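Local coordinates for WipB (Legionella pneumophila, PDB 5NNY), which acts as a translocated Ser/Thr phosphatase effector that targets the lysosomal nutrient-sensing machinery of the host cell, at residues I6-L11 / L19-R24; F59-E62 / E66-E69. All coordinates share one frame; numbering follows the deposited sequence. Where two conformers were deposited one is given.

Both contacts lie in the phosphatase domain of WipB, in a chain that covers only part of the protein. They come in series: contact 1 closes before contact 2 opens. Contact 1 (6-11 with 19-24) packs helix 15-24 against strand 6-8, an outermost strand of the mixed central sheet. Contact 2 (59-62 with 66-69) folds a loop back onto the first turns of helix 64-79. Their centres are 30 Å apart and their nearest atoms about 17 Å. They share no helix or strand. Both precede strand 90-93, the parallel neighbour of strand 6-8. Contact 1 joins an edge strand of the central sheet to the helix packed beside it, while contact 2 shapes the long connection between those two strands.

Contact 1: I6-L11 / L19-R24; sequences ISMGDL and LNILVR
Met8 is tied by backbone hydrogen bonds to Arg92 and Ile94, and from there its side chain crosses to Ile21 of helix 15-24. No hydrogen bond spans the two segments; the contact is purely apolar. Met8 is extended beyond CG, and chi3 of -179° carries its terminal methyl to the helix. Met8 CE lies 3.5 Å from Ile21 CG2. The two side chains run past each other in opposite directions, and Met8 SD comes 4.0 Å from Ile21 CD1. The same methyl also reaches Leu22, the residue after Ile21, with Met8 CE 4.0 Å from Leu22 CD2.

This is a strand-to-helix layer of the calcineurin-like phosphoesterase fold. Strand 6-8 and the helix run antiparallel at 165°, their axes 10.6 Å apart. The helix is the first in the long connection to the parallel strand 90-93. Gly9 and Asp10 come next in the chain after Met8 and match the start of the family's GDxH motif, whose aspartate binds metal in relatives. Asp10 OD1 also lies near Asp96 OD2, consistent with such a site.

Ile21 also reaches Ile6 and Leu11, before and after Met8 in the chain, with different branches. Its CG2 is anti to the backbone N (chi1 -61° for CG1) and meets Ile6 CG2 at 4.3 Å. Its other branch ends in CD1, which stands 4.1 Å from Leu11 CD2. Phe18, one turn earlier in the helix, also touches Met8 and Leu11.

Contact 2: F59-E62 / E66-E69; sequences FSAE and ERLE
Phe59 and Leu68 make the apolar part of this contact, between the loop 59-62 and the early turns of helix 64-79. The backbone directs Phe59 CB away from the helix, but the ring swings back, and Phe59 CE1 comes within 3.9 Å of Leu68 CD1. The two side chains cross at about a right angle. Ala163 and Glu166 also touch Phe59, and Ala167 touches Leu68, so the pair lies where the loop and helix 64-79 meet helix 159-169. All this belongs to the long connection between strands 6-8 and 90-93, remote from the sheet; a coiled coil is predicted for 61-88.

The second kind of contact is a methyl over a flat cation. Ala61 CB sits over one face of the Arg67 guanidinium, 3.2 Å from Arg67 NE and 3.6 Å from Arg67 CZ. The arginine is extended from CG to NE (chi2 166°, chi3 175°), which lays its charged end across the alanine.

The nitrogens of the group also carry polar links. A water at its edge, in its plane, accepts from Arg67 NH1 at 3.0 Å and donates to Glu62 OE2 at 3.2 Å. Arg67 NE is hydrogen-bonded to Asn63 OD1, and Arg67 NH2 makes a salt bridge with Glu46.

With partners on all three nitrogens, the guanidinium is fixed in rotation. Its charge is probably stabilised by Glu46, with Glu62 adding a weaker pull.

Contact 1: I6-L11 / L19-R24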
loop_
_atom_site.group_PDB
_atom_site.type_symbol
_atom_site.label_atom_id
_atom_site.label_comp_id
_atom_site.label_asym_id
_atom_site.label_seq_id
_atom_site.Cartn_x
_atom_site.Cartn_y
_atom_site.Cartn_z
ATOM N N ILE A 6 2.189 5.433 -14.741
ATOM C CA ILE A 6 2.288 6.299 -13.574
ATOM C C ILE A 6 2.942 5.479 -12.482
ATOM O O ILE A 6 2.460 4.392 -12.149
ATOM C CB ILE A 6 0.912 6.801 -13.101
ATOM C CG1 ILE A 6 0.050 7.246 -14.265
ATOM C CG2 ILE A 6 1.067 7.958 -12.110
ATOM C CD1 ILE A 6 0.697 8.292 -15.101
ATOM N N SER A 7 4.048 5.972 -11.952
ATOM C CA SER A 7 4.642 5.402 -10.757
ATOM C C SER A 7 4.645 6.485 -9.696
ATOM O O SER A 7 5.268 7.535 -9.887
ATOM C CB SER A 7 6.056 4.895 -11.027
ATOM O OG SER A 7 6.002 3.784 -11.906
ATOM N N MET A 8 3.944 6.230 -8.588
ATOM C CA MET A 8 3.840 7.170 -7.489
ATOM C C MET A 8 4.859 6.832 -6.417
ATOM O O MET A 8 5.041 5.662 -6.076
ATOM C CB MET A 8 2.442 7.126 -6.873
ATOM C CG MET A 8 1.344 7.410 -7.849
ATOM S SD MET A 8 -0.124 7.876 -6.943
ATOM C CE MET A 8 -1.260 8.133 -8.315
ATOM N N GLY A 9 5.492 7.863 -5.867
ATOM C CA GLY A 9 6.370 7.676 -4.742
ATOM C C GLY A 9 5.601 7.313 -3.484
ATOM O O GLY A 9 4.411 7.005 -3.500
ATOM N N ASP A 10 6.321 7.334 -2.365
ATOM C CA ASP A 10 5.697 7.025 -1.079
ATOM C C ASP A 10 4.740 8.149 -0.706
ATOM O O ASP A 10 5.165 9.283 -0.474
ATOM C CB ASP A 10 6.758 6.821 -0.005
ATOM C CG ASP A 10 7.455 5.479 -0.131
ATOM O OD1 ASP A 10 6.764 4.443 -0.265
ATOM O OD2 ASP A 10 8.709 5.462 -0.120
ATOM N N LEU A 11 3.445 7.828 -0.635
ATOM C CA LEU A 11 2.422 8.835 -0.374
ATOM C C LEU A 11 2.330 9.242 1.086
ATOM O O LEU A 11 1.791 10.323 1.378
ATOM C CB LEU A 11 1.053 8.324 -0.836
ATOM C CG LEU A 11 0.942 8.129 -2.349
ATOM C CD1 LEU A 11 -0.257 7.260 -2.672
ATOM C CD2 LEU A 11 0.833 9.495 -3.036
ATOM N N LEU A 19 -4.849 12.412 -4.648
ATOM C CA LEU A 19 -5.785 13.080 -5.547
ATOM C C LEU A 19 -5.061 13.942 -6.576
ATOM O O LEU A 19 -5.402 13.917 -7.764
ATOM C CB LEU A 19 -6.763 13.945 -4.742
ATOM C CG LEU A 19 -7.898 14.527 -5.605
ATOM C CD1 LEU A 19 -8.988 13.498 -5.779
ATOM C CD2 LEU A 19 -8.489 15.779 -4.986
ATOM N N ASN A 20 -4.086 14.737 -6.135
ATOM C CA ASN A 20 -3.396 15.649 -7.043
ATOM C C ASN A 20 -2.747 14.892 -8.196
ATOM O O ASN A 20 -2.886 15.279 -9.367
ATOM C CB ASN A 20 -2.351 16.452 -6.270
ATOM C CG ASN A 20 -2.005 17.759 -6.949
ATOM O OD1 ASN A 20 -2.847 18.382 -7.607
ATOM N ND2 ASN A 20 -0.764 18.197 -6.776
ATOM N N ILE A 21 -2.047 13.801 -7.884
ATOM C CA ILE A 21 -1.373 13.042 -8.930
ATOM C C ILE A 21 -2.391 12.447 -9.892
ATOM O O ILE A 21 -2.223 12.520 -11.120
ATOM C CB ILE A 21 -0.466 11.964 -8.311
ATOM C CG1 ILE A 21 0.614 12.605 -7.441
ATOM C CG2 ILE A 21 0.197 11.129 -9.399
ATOM C CD1 ILE A 21 1.329 11.596 -6.535
ATOM N N LEU A 22 -3.482 11.887 -9.354
ATOM C CA LEU A 22 -4.522 11.298 -10.191
ATOM C C LEU A 22 -5.125 12.329 -11.143
ATOM O O LEU A 22 -5.456 11.999 -12.282
ATOM C CB LEU A 22 -5.610 10.675 -9.312
ATOM C CG LEU A 22 -5.228 9.414 -8.549
ATOM C CD1 LEU A 22 -6.260 9.116 -7.473
ATOM C CD2 LEU A 22 -5.105 8.234 -9.518
ATOM N N VAL A 23 -5.272 13.581 -10.695
ATOM C CA VAL A 23 -5.799 14.632 -11.566
ATOM C C VAL A 23 -4.760 15.046 -12.607
ATOM O O VAL A 23 -5.056 15.128 -13.810
ATOM C CB VAL A 23 -6.266 15.841 -10.733
ATOM C CG1 VAL A 23 -6.673 16.986 -11.654
ATOM C CG2 VAL A 23 -7.422 15.456 -9.820
ATOM N N ARG A 24 -3.532 15.328 -12.159
ATOM C CA ARG A 24 -2.494 15.844 -13.044
ATOM C C ARG A 24 -2.064 14.816 -14.082
ATOM O O ARG A 24 -1.551 15.186 -15.140
ATOM C CB ARG A 24 -1.282 16.297 -12.222
ATOM C CG ARG A 24 -1.539 17.550 -11.401
ATOM C CD ARG A 24 -0.334 17.948 -10.546
ATOM N NE ARG A 24 0.895 18.135 -11.319
ATOM C CZ ARG A 24 1.212 19.260 -11.954
ATOM N NH1 ARG A 24 0.384 20.300 -11.926
ATOM N NH2 ARG A 24 2.351 19.344 -12.625
#

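Contact 2: F59-E62 / E66-E69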
loop_
_atom_site.group_PDB
_atom_site.type_symbol
_atom_site.label_atom_id
_atom_site.label_comp_id
_atom_site.label_asym_id
_atom_site.label_seq_id
_atom_site.Cartn_x
_atom_site.Cartn_y
_atom_site.Cartn_z
ATOM N N PHE A 59 -10.736 13.850 18.198
ATOM C CA PHE A 59 -10.823 12.642 19.009
ATOM C C PHE A 59 -10.857 12.917 20.505
ATOM O O PHE A 59 -11.102 11.987 21.279
ATOM C CB PHE A 59 -9.666 11.706 18.661
ATOM C CG PHE A 59 -9.702 11.242 17.238
ATOM C CD1 PHE A 59 -10.763 10.470 16.785
ATOM C CD2 PHE A 59 -8.699 11.595 16.348
ATOM C CE1 PHE A 59 -10.820 10.046 15.473
ATOM C CE2 PHE A 59 -8.745 11.167 15.023
ATOM C CZ PHE A 59 -9.806 10.394 14.584
ATOM N N SER A 60 -10.625 14.153 20.931
ATOM C CA SER A 60 -10.826 14.527 22.322
ATOM C C SER A 60 -12.132 15.280 22.525
ATOM O O SER A 60 -12.448 15.665 23.656
ATOM C CB SER A 60 -9.654 15.370 22.824
ATOM O OG SER A 60 -9.803 16.709 22.404
ATOM N N ALA A 61 -12.894 15.491 21.459
ATOM C CA ALA A 61 -14.122 16.253 21.547
ATOM C C ALA A 61 -15.255 15.371 22.045
ATOM O O ALA A 61 -15.361 14.193 21.687
ATOM C CB ALA A 61 -14.480 16.855 20.185
ATOM N N GLU A 62 -16.117 15.962 22.871
ATOM C CA GLU A 62 -17.257 15.227 23.399
ATOM C C GLU A 62 -18.187 14.784 22.279
ATOM O O GLU A 62 -18.775 13.699 22.344
ATOM C CB GLU A 62 -18.010 16.086 24.416
ATOM C CG GLU A 62 -17.149 17.135 25.135
ATOM C CD GLU A 62 -16.787 18.335 24.241
ATOM O OE1 GLU A 62 -15.582 18.663 24.126
ATOM O OE2 GLU A 62 -17.705 18.931 23.634
ATOM N N GLU A 66 -20.344 13.002 16.086
ATOM C CA GLU A 66 -21.039 13.937 15.205
ATOM C C GLU A 66 -20.066 14.588 14.232
ATOM O O GLU A 66 -20.324 14.650 13.029
ATOM C CB GLU A 66 -21.771 15.011 16.024
ATOM C CG GLU A 66 -22.302 16.165 15.153
ATOM C CD GLU A 66 -22.775 17.390 15.939
ATOM O OE1 GLU A 66 -23.581 18.158 15.373
ATOM O OE2 GLU A 66 -22.338 17.602 17.097
ATOM N N ARG A 67 -18.935 15.076 14.745
ATOM C CA ARG A 67 -17.935 15.728 13.908
ATOM C C ARG A 67 -17.481 14.816 12.778
ATOM O O ARG A 67 -17.385 15.240 11.620
ATOM C CB ARG A 67 -16.727 16.131 14.755
ATOM C CG ARG A 67 -16.946 17.284 15.743
ATOM C CD ARG A 67 -15.770 17.314 16.711
ATOM N NE ARG A 67 -15.770 18.429 17.663
ATOM C CZ ARG A 67 -14.889 19.423 17.631
ATOM N NH1 ARG A 67 -14.909 20.394 18.548
ATOM N NH2 ARG A 67 -13.981 19.450 16.674
ATOM N N LEU A 68 -17.141 13.570 13.117
ATOM C CA LEU A 68 -16.623 12.616 12.137
ATOM C C LEU A 68 -17.689 12.210 11.117
ATOM O O LEU A 68 -17.394 12.070 9.928
ATOM C CB LEU A 68 -16.082 11.379 12.854
ATOM C CG LEU A 68 -14.860 11.609 13.738
ATOM C CD1 LEU A 68 -14.615 10.431 14.660
ATOM C CD2 LEU A 68 -13.661 11.869 12.868
ATOM N N GLU A 69 -18.934 12.022 11.568
ATOM C CA GLU A 69 -20.021 11.693 10.649
ATOM C C GLU A 69 -20.208 12.781 9.598
ATOM O O GLU A 69 -20.408 12.482 8.415
ATOM C CB GLU A 69 -21.335 11.485 11.414
ATOM C CG GLU A 69 -21.340 10.345 12.439
ATOM C CD GLU A 69 -21.705 8.987 11.858
ATOM O OE1 GLU A 69 -21.686 8.830 10.617
ATOM O OE2 GLU A 69 -22.017 8.074 12.656
HETATM O O HOH W 1 -16.855 20.145 20.796
#